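Binary enterotoxin of Clostridium perfringens component a (Clostridium perfringens, PDB 5WTZ) probably transfers ADP-ribose from NAD+ to actin, as the enzymatic component of a two-part clostridial enterotoxin. Local coordinates at residues 165-170 with 181-186; 28-33 with 80-85; 285-290 with 367-372. One frame throughout, in Å; residues are numbered along the deposited sequence.

Contact 1 of 3, residues 165-170 with 181-186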
loop_
_atom_site.group_PDB
_atom_site.type_symbol
_atom_site.label_atom_id
_atom_site.label_comp_id
_atom_site.label_asym_id
_atom_site.label_seq_id
_atom_site.Cartn_x
_atom_site.Cartn_y
_atom_site.Cartn_z
ATOM N N ASN A 165 -4.523 9.677 19.104
ATOM C CA ASN A 165 -3.105 9.294 19.171
ATOM C C ASN A 165 -2.401 9.191 17.820
ATOM O O ASN A 165 -1.261 8.737 17.749
ATOM C CB ASN A 165 -2.949 7.977 19.931
ATOM C CG ASN A 165 -3.336 8.109 21.382
ATOM O OD1 ASN A 165 -3.099 9.147 22.003
ATOM N ND2 ASN A 165 -3.950 7.066 21.931
ATOM N N THR A 166 -3.070 9.610 16.753
ATOM C CA THR A 166 -2.412 9.730 15.454
ATOM C C THR A 166 -1.342 10.810 15.533
ATOM O O THR A 166 -1.627 11.910 15.971
ATOM C CB THR A 166 -3.394 10.102 14.317
ATOM O OG1 THR A 166 -4.439 9.131 14.232
ATOM C CG2 THR A 166 -2.669 10.172 12.977
ATOM N N PRO A 167 -0.110 10.491 15.114
ATOM C CA PRO A 167 0.918 11.514 14.929
ATOM C C PRO A 167 0.490 12.472 13.830
ATOM O O PRO A 167 0.419 12.068 12.670
ATOM C CB PRO A 167 2.152 10.707 14.519
ATOM C CG PRO A 167 1.879 9.329 14.990
ATOM C CD PRO A 167 0.406 9.152 14.802
ATOM N N ALA A 168 0.201 13.716 14.196
ATOM C CA ALA A 168 -0.391 14.680 13.284
ATOM C C ALA A 168 0.040 16.077 13.691
ATOM O O ALA A 168 -0.633 16.734 14.486
ATOM C CB ALA A 168 -1.902 14.565 13.298
ATOM N N ALA A 169 1.169 16.530 13.157
ATOM C CA ALA A 169 1.766 17.786 13.601
ATOM C C ALA A 169 1.239 18.995 12.826
ATOM O O ALA A 169 1.016 18.920 11.612
ATOM C CB ALA A 169 3.276 17.703 13.489
ATOM N N SER A 170 1.033 20.102 13.539
ATOM C CA SER A 170 0.636 21.367 12.924
ATOM C C SER A 170 1.885 22.083 12.436
ATOM O O SER A 170 2.834 22.281 13.196
ATOM C CB SER A 170 -0.141 22.252 13.906
ATOM O OG SER A 170 -1.489 21.824 14.049
ATOM N N LEU A 181 0.594 17.395 9.352
ATOM C CA LEU A 181 1.502 16.416 8.799
ATOM C C LEU A 181 1.296 15.061 9.479
ATOM O O LEU A 181 1.531 14.911 10.677
ATOM C CB LEU A 181 2.945 16.909 8.948
ATOM C CG LEU A 181 4.105 16.081 8.398
ATOM C CD1 LEU A 181 3.841 15.601 6.992
ATOM C CD2 LEU A 181 5.381 16.906 8.453
ATOM N N ILE A 182 0.830 14.084 8.710
ATOM C CA ILE A 182 0.543 12.760 9.252
ATOM C C ILE A 182 1.692 11.785 8.999
ATOM O O ILE A 182 2.242 11.730 7.899
ATOM C CB ILE A 182 -0.744 12.167 8.644
ATOM C CG1 ILE A 182 -1.893 13.170 8.733
ATOM C CG2 ILE A 182 -1.101 10.854 9.330
ATOM C CD1 ILE A 182 -3.006 12.892 7.748
ATOM N N ASP A 183 2.039 11.016 10.026
ATOM C CA ASP A 183 3.089 10.001 9.933
ATOM C C ASP A 183 2.894 8.984 8.793
ATOM O O ASP A 183 1.786 8.794 8.275
ATOM C CB ASP A 183 3.187 9.263 11.271
ATOM C CG ASP A 183 4.554 8.665 11.514
ATOM O OD1 ASP A 183 5.462 8.922 10.699
ATOM O OD2 ASP A 183 4.720 7.951 12.531
ATOM N N GLN A 184 3.994 8.341 8.408
ATOM C CA GLN A 184 3.982 7.240 7.460
ATOM C C GLN A 184 3.275 6.026 8.044
ATOM O O GLN A 184 3.131 5.923 9.262
ATOM C CB GLN A 184 5.410 6.840 7.074
ATOM C CG GLN A 184 6.069 7.671 5.994
ATOM C CD GLN A 184 7.336 7.010 5.473
ATOM O OE1 GLN A 184 7.385 6.544 4.334
ATOM N NE2 GLN A 184 8.363 6.954 6.313
ATOM N N GLY A 185 2.840 5.118 7.171
ATOM C CA GLY A 185 2.350 3.812 7.582
ATOM C C GLY A 185 0.847 3.598 7.583
ATOM O O GLY A 185 0.372 2.539 7.993
ATOM N N TYR A 186 0.081 4.574 7.110
ATOM C CA TYR A 186 -1.370 4.444 7.187
ATOM C C TYR A 186 -2.038 4.151 5.855
ATOM O O TYR A 186 -1.432 4.256 4.779
ATOM C CB TYR A 186 -1.979 5.716 7.800
ATOM C CG TYR A 186 -1.535 5.954 9.218
ATOM C CD1 TYR A 186 -2.182 5.336 10.285
ATOM C CD2 TYR A 186 -0.457 6.781 9.498
ATOM C CE1 TYR A 186 -1.769 5.544 11.587
ATOM C CE2 TYR A 186 -0.035 6.995 10.801
ATOM C CZ TYR A 186 -0.694 6.376 11.839
ATOM O OH TYR A 186 -0.281 6.586 13.134
#

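Contact 2 of 3, residues 28-33 with 80-85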
loop_
_atom_site.group_PDB
_atom_site.type_symbol
_atom_site.label_atom_id
_atom_site.label_comp_id
_atom_site.label_asym_id
_atom_site.label_seq_id
_atom_site.Cartn_x
_atom_site.Cartn_y
_atom_site.Cartn_z
ATOM N N GLN A 28 4.087 25.694 18.117
ATOM C CA GLN A 28 5.162 26.230 18.956
ATOM C C GLN A 28 5.711 25.209 19.951
ATOM O O GLN A 28 6.923 25.001 20.034
ATOM C CB GLN A 28 4.684 27.456 19.728
ATOM C CG GLN A 28 4.362 28.664 18.876
ATOM C CD GLN A 28 3.874 29.831 19.710
ATOM O OE1 GLN A 28 3.369 29.647 20.820
ATOM N NE2 GLN A 28 4.022 31.041 19.180
ATOM N N VAL A 29 4.812 24.591 20.713
ATOM C CA VAL A 29 5.198 23.615 21.729
ATOM C C VAL A 29 5.898 22.408 21.107
ATOM O O VAL A 29 6.847 21.863 21.681
ATOM C CB VAL A 29 3.975 23.126 22.543
ATOM C CG1 VAL A 29 4.392 22.070 23.550
ATOM C CG2 VAL A 29 3.293 24.288 23.250
ATOM N N TRP A 30 5.432 22.001 19.929
ATOM C CA TRP A 30 5.956 20.810 19.264
ATOM C C TRP A 30 7.408 20.979 18.843
ATOM O O TRP A 30 8.244 20.115 19.108
ATOM C CB TRP A 30 5.099 20.460 18.045
ATOM C CG TRP A 30 5.695 19.441 17.138
ATOM C CD1 TRP A 30 6.145 18.199 17.481
ATOM C CD2 TRP A 30 5.880 19.559 15.724
ATOM N NE1 TRP A 30 6.617 17.544 16.367
ATOM C CE2 TRP A 30 6.459 18.356 15.275
ATOM C CE3 TRP A 30 5.615 20.565 14.797
ATOM C CZ2 TRP A 30 6.779 18.136 13.940
ATOM C CZ3 TRP A 30 5.936 20.345 13.470
ATOM C CH2 TRP A 30 6.512 19.141 13.054
ATOM N N LEU A 31 7.711 22.093 18.193
ATOM C CA LEU A 31 9.066 22.306 17.699
ATOM C C LEU A 31 10.071 22.564 18.824
ATOM O O LEU A 31 11.273 22.390 18.636
ATOM C CB LEU A 31 9.097 23.447 16.673
ATOM C CG LEU A 31 8.280 24.719 16.869
ATOM C CD1 LEU A 31 9.045 25.797 17.626
ATOM C CD2 LEU A 31 7.811 25.222 15.505
ATOM N N ASN A 32 9.587 22.942 20.001
ATOM C CA ASN A 32 10.475 23.092 21.144
ATOM C C ASN A 32 10.816 21.734 21.755
ATOM O O ASN A 32 11.585 21.642 22.713
ATOM C CB ASN A 32 9.854 24.017 22.188
ATOM C CG ASN A 32 9.951 25.478 21.794
ATOM O OD1 ASN A 32 9.949 25.812 20.611
ATOM N ND2 ASN A 32 10.043 26.357 22.786
ATOM N N ASN A 33 10.236 20.680 21.195
ATOM C CA ASN A 33 10.595 19.317 21.566
ATOM C C ASN A 33 11.486 18.712 20.500
ATOM O O ASN A 33 11.884 17.549 20.591
ATOM C CB ASN A 33 9.348 18.447 21.754
ATOM C CG ASN A 33 8.844 18.444 23.185
ATOM O OD1 ASN A 33 9.572 18.795 24.114
ATOM N ND2 ASN A 33 7.595 18.034 23.368
ATOM N N SER A 80 9.442 11.462 11.074
ATOM C CA SER A 80 8.624 10.494 11.797
ATOM C C SER A 80 8.697 10.688 13.323
ATOM O O SER A 80 7.664 10.713 13.992
ATOM C CB SER A 80 9.047 9.078 11.401
ATOM O OG SER A 80 8.163 8.098 11.921
ATOM N N THR A 81 9.895 10.842 13.884
ATOM C CA THR A 81 9.990 11.091 15.326
ATOM C C THR A 81 9.390 12.447 15.687
ATOM O O THR A 81 8.838 12.623 16.774
ATOM C CB THR A 81 11.440 11.048 15.846
ATOM O OG1 THR A 81 12.172 12.169 15.333
ATOM C CG2 THR A 81 12.116 9.751 15.449
ATOM N N ALA A 82 9.499 13.406 14.773
ATOM C CA ALA A 82 8.957 14.734 15.009
ATOM C C ALA A 82 7.439 14.684 15.168
ATOM O O ALA A 82 6.904 15.160 16.174
ATOM C CB ALA A 82 9.348 15.685 13.878
ATOM N N VAL A 83 6.746 14.092 14.197
ATOM C CA VAL A 83 5.284 14.060 14.251
ATOM C C VAL A 83 4.777 13.176 15.391
ATOM O O VAL A 83 3.705 13.425 15.939
ATOM C CB VAL A 83 4.655 13.589 12.910
ATOM C CG1 VAL A 83 4.921 14.617 11.809
ATOM C CG2 VAL A 83 5.148 12.195 12.516
ATOM N N LYS A 84 5.553 12.165 15.772
ATOM C CA LYS A 84 5.172 11.308 16.898
ATOM C C LYS A 84 5.170 12.061 18.223
ATOM O O LYS A 84 4.654 11.561 19.220
ATOM C CB LYS A 84 6.097 10.088 16.994
ATOM C CG LYS A 84 5.752 8.992 16.003
ATOM C CD LYS A 84 6.780 7.873 15.998
ATOM C CE LYS A 84 6.350 6.774 15.043
ATOM N NZ LYS A 84 7.485 6.062 14.393
ATOM N N LYS A 85 5.744 13.260 18.236
ATOM C CA LYS A 85 5.728 14.096 19.433
ATOM C C LYS A 85 4.496 14.992 19.425
ATOM O O LYS A 85 4.320 15.837 20.303
ATOM C CB LYS A 85 7.003 14.944 19.525
ATOM C CG LYS A 85 8.296 14.137 19.557
ATOM C CD LYS A 85 9.528 15.043 19.566
ATOM C CE LYS A 85 10.819 14.223 19.596
ATOM N NZ LYS A 85 12.044 15.083 19.619
#

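Contact 3 of 3, residues 285-290 with 367-372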
loop_
_atom_site.group_PDB
_atom_site.type_symbol
_atom_site.label_atom_id
_atom_site.label_comp_id
_atom_site.label_asym_id
_atom_site.label_seq_id
_atom_site.Cartn_x
_atom_site.Cartn_y
_atom_site.Cartn_z
ATOM N N ALA A 285 -2.073 -28.546 3.252
ATOM C CA ALA A 285 -1.251 -27.878 4.260
ATOM C C ALA A 285 -1.655 -26.415 4.449
ATOM O O ALA A 285 -1.729 -25.901 5.576
ATOM C CB ALA A 285 0.220 -27.962 3.875
ATOM N N LEU A 286 -1.924 -25.737 3.339
ATOM C CA LEU A 286 -2.185 -24.307 3.384
ATOM C C LEU A 286 -3.584 -23.980 3.941
ATOM O O LEU A 286 -3.900 -22.825 4.193
ATOM C CB LEU A 286 -2.008 -23.709 1.988
ATOM C CG LEU A 286 -0.593 -23.810 1.429
ATOM C CD1 LEU A 286 -0.480 -23.298 -0.002
ATOM C CD2 LEU A 286 0.384 -23.059 2.331
ATOM N N LYS A 287 -4.399 -25.004 4.161
ATOM C CA LYS A 287 -5.727 -24.828 4.739
ATOM C C LYS A 287 -5.717 -25.051 6.251
ATOM O O LYS A 287 -6.753 -24.932 6.907
ATOM C CB LYS A 287 -6.740 -25.796 4.097
ATOM C CG LYS A 287 -7.000 -25.550 2.610
ATOM C CD LYS A 287 -7.951 -26.601 2.080
ATOM C CE LYS A 287 -8.419 -26.242 0.676
ATOM N NZ LYS A 287 -7.334 -26.420 -0.311
ATOM N N LYS A 288 -4.557 -25.377 6.813
ATOM C CA LYS A 288 -4.519 -25.874 8.194
ATOM C C LYS A 288 -4.491 -24.754 9.246
ATOM O O LYS A 288 -4.892 -24.965 10.397
ATOM C CB LYS A 288 -3.334 -26.827 8.384
ATOM C CG LYS A 288 -3.554 -28.166 7.677
ATOM C CD LYS A 288 -2.428 -29.150 7.877
ATOM C CE LYS A 288 -2.462 -29.763 9.254
ATOM N NZ LYS A 288 -1.534 -30.934 9.323
ATOM N N ARG A 289 -4.034 -23.570 8.869
ATOM C CA ARG A 289 -4.132 -22.439 9.776
ATOM C C ARG A 289 -4.308 -21.144 9.001
ATOM O O ARG A 289 -3.337 -20.588 8.487
ATOM C CB ARG A 289 -2.905 -22.360 10.684
ATOM C CG ARG A 289 -2.946 -21.190 11.659
ATOM C CD ARG A 289 -1.708 -21.164 12.532
ATOM N NE ARG A 289 -1.852 -21.968 13.745
ATOM C CZ ARG A 289 -1.990 -21.464 14.970
ATOM N NH1 ARG A 289 -1.994 -20.151 15.155
ATOM N NH2 ARG A 289 -2.117 -22.274 16.011
ATOM N N LYS A 290 -5.558 -20.690 8.901
ATOM C CA LYS A 290 -5.913 -19.479 8.165
ATOM C C LYS A 290 -5.181 -18.270 8.699
ATOM O O LYS A 290 -4.940 -18.162 9.902
ATOM C CB LYS A 290 -7.417 -19.219 8.234
ATOM C CG LYS A 290 -8.239 -20.195 7.410
ATOM C CD LYS A 290 -9.697 -19.943 7.656
ATOM C CE LYS A 290 -10.597 -20.768 6.740
ATOM N NZ LYS A 290 -10.533 -20.283 5.332
ATOM N N GLY A 367 -8.444 -14.986 7.474
ATOM C CA GLY A 367 -9.221 -16.123 7.000
ATOM C C GLY A 367 -8.740 -16.764 5.709
ATOM O O GLY A 367 -9.231 -17.835 5.324
ATOM N N SER A 368 -7.786 -16.125 5.041
ATOM C CA SER A 368 -7.179 -16.674 3.821
ATOM C C SER A 368 -6.441 -18.000 4.063
ATOM O O SER A 368 -5.752 -18.176 5.071
ATOM C CB SER A 368 -6.216 -15.649 3.205
ATOM O OG SER A 368 -6.912 -14.456 2.888
ATOM N N ASN A 369 -6.556 -18.928 3.126
ATOM C CA ASN A 369 -5.796 -20.171 3.231
ATOM C C ASN A 369 -4.371 -19.945 2.733
ATOM O O ASN A 369 -4.087 -20.056 1.533
ATOM C CB ASN A 369 -6.485 -21.311 2.460
ATOM C CG ASN A 369 -7.831 -21.674 3.055
ATOM O OD1 ASN A 369 -8.015 -21.582 4.267
ATOM N ND2 ASN A 369 -8.782 -22.082 2.211
ATOM N N ALA A 370 -3.490 -19.609 3.675
ATOM C CA ALA A 370 -2.103 -19.236 3.408
ATOM C C ALA A 370 -1.297 -19.502 4.661
ATOM O O ALA A 370 -1.870 -19.539 5.765
ATOM C CB ALA A 370 -1.987 -17.732 2.997
ATOM N N ALA A 371 0.010 -19.711 4.517
ATOM C CA ALA A 371 0.863 -19.950 5.684
ATOM C C ALA A 371 2.197 -19.220 5.574
ATOM O O ALA A 371 2.721 -19.027 4.469
ATOM C CB ALA A 371 1.101 -21.453 5.884
ATOM N N TYR A 372 2.733 -18.800 6.721
ATOM C CA TYR A 372 4.094 -18.279 6.796
ATOM C C TYR A 372 5.020 -19.479 6.807
ATOM O O TYR A 372 5.314 -20.051 7.864
ATOM C CB TYR A 372 4.299 -17.428 8.049
ATOM C CG TYR A 372 5.627 -16.700 8.119
ATOM C CD1 TYR A 372 6.778 -17.326 8.593
ATOM C CD2 TYR A 372 5.711 -15.369 7.752
ATOM C CE1 TYR A 372 7.995 -16.640 8.675
ATOM C CE2 TYR A 372 6.912 -14.680 7.836
ATOM C CZ TYR A 372 8.041 -15.313 8.293
ATOM O OH TYR A 372 9.213 -14.591 8.358
HETATM O O HOH W 1 -2.707 -22.554 6.501
HETATM O O HOH W 2 -8.872 -23.621 6.098
#

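Contact 1 of 3, residues 165-170 with 181-186
The beta hairpin of strands 168-171 and 179-182 is joined here, beginning at Ala169 and Leu181. These two form an antiparallel hydrogen-bonded pair. Leu181 N gives to Ala169 O at 2.8 Å, and Ala169 N gives to Leu181 O at 3.0 Å. Ala168 and Ile182 make the neighbouring non-hydrogen-bonded pair, with a CA-CA distance of 4.6 Å. One more backbone bond follows where the strands give way to loop: Asp183 N reaches Pro167 O at 3.3 Å, and it is fairly straight at the hydrogen (162°).

Beyond it the side chains take over. Asp183 CB rests against Pro167 CB at 3.7 Å. Asp183 holds CG anti to its backbone N (chi1 -155°), which places OD2 4.0 Å from Pro167 CG. Tyr186 folds back over the turn to the same proline, and its OH comes within 3.1 Å of Pro167 CD. Thr166 CG2 meets Ile182 CG2 at 4.0 Å, while Thr166 OG1 bonds to Pro163 O.

Val83 of helix 70-83 touches Pro167, Ala169, Leu181 and Asp183. Strand 179-182 lies in the middle of a three-stranded antiparallel sheet, with 168-171 at one border. The other carboxylate oxygen of Asp183, OD1, accepts from Gln184 N and from Ser80 OG. Backbone bonds thus set the pairing, and packing around Pro167, by Asp183 CB and the Tyr186 hydroxyl, extends it where the regular strands stop.

Contact 2 of 3, residues 28-33 with 80-85
Trp30 sets CG anti to its backbone N (chi1 168°), which carries the indole across to the backbone of Ala82. Lys85 sets CG beside its own backbone N (chi1 -59°) and runs fully extended from there to the carbonyl of Asn33. The indole comes edge-on: Ala82 O lies near the ring plane, beside NE1. The NE1 to O bond is modelled very short, so its exact length is doubtful. Ala82 O also accepts from Lys85 N at 3.0 Å, so it appears to accept twice.

Apolar contact flanks this bond. Trp30 CZ2 packs on Ala82 CB at 3.6 Å, and Lys85 CB sits at the ring edge, 3.9 Å from Trp30 CD1. The contact joins helix 16-31 to helix 70-83 in the N-terminal ADP-ribosyltransferase region. Ile42 of helix 36-61 touches both Trp30 and Ala82, and Trp30 also touches Ala169 of strand 168-171.

At the exposed border, Lys85 NZ gives to Asn33 O at 2.7 Å, tilted 25° from the carbonyl plane. The methylene CD of Lys85 passes 4.1 Å from Asn33 CB. Glu38 takes the same ammonium in a salt bridge.

Contact 3 of 3, residues 285-290 with 367-372
The Asn369 amide lies between two lysines. Over one face is the aliphatic stem of Lys287, whose CG is 3.9 Å from Asn369 ND2. On the opposite side of the plane is the ammonium of Lys290. Its NZ meets Asn369 OD1 at 3.0 Å from 38° above the plane, not along a lone pair. Water 2 comes to OD1 from the Lys287 side and also bonds to Lys287 O, so OD1 accepts twice.

The side chains of Lys290 and Asn369 run alongside each other. The lysine bends at its last torsion (chi4 -71°), which brings NZ back over the chain to Gly367. There it gives to Gly367 O at 2.8 Å, almost in line with the carbonyl bond (161°). Gly367 has a positive phi, at which a CB would crowd the carbonyl O of the residue before, and this calls for glycine on steric grounds.

Deeper in, Leu286 CD2 packs on Ala371 CB at 4.0 Å. Water 1 accepts from Arg289 N at 2.9 Å, and it also lies near Leu286 O and Ala370 O.

The contact ties the end of helix 272-286 and the chain after it to strand 370-372 of the C-terminal ADP-ribosyltransferase region. The side chain of Leu286 lies about 8 Å from that of the NAD-binding Glu384 and about 11 Å from NAD itself, so it belongs to a second shell near the site, without contact to NAD. Lys287 NZ pairs instead with Asp388. The Lys290 charge is gripped by two carbonyl oxygens, which probably limit the motion of this exposed side chain.

In the fold
Contacts 1 and 2 adjoin in the N-terminal ADP-ribosyltransferase region, with centres about 11 Å apart. They touch through Asp183 and Ala169 of contact 1. Contact 1 is buried and depends on strand pairing. Contact 2 joins two helices that pack beside it, with a buried indole and an exposed lysine. Contact 3 is partly buried in the C-terminal region, about 34 Å from contact 1 between centres. Strand 370-372 is an outer strand of its three-stranded sheet, as 168-171 is in the N-terminal one. Its neighbour here is a helix end and the chain after it, held by lysine bonds, waters and one apolar contact. Of the three, contact 3 lies near bound NAD.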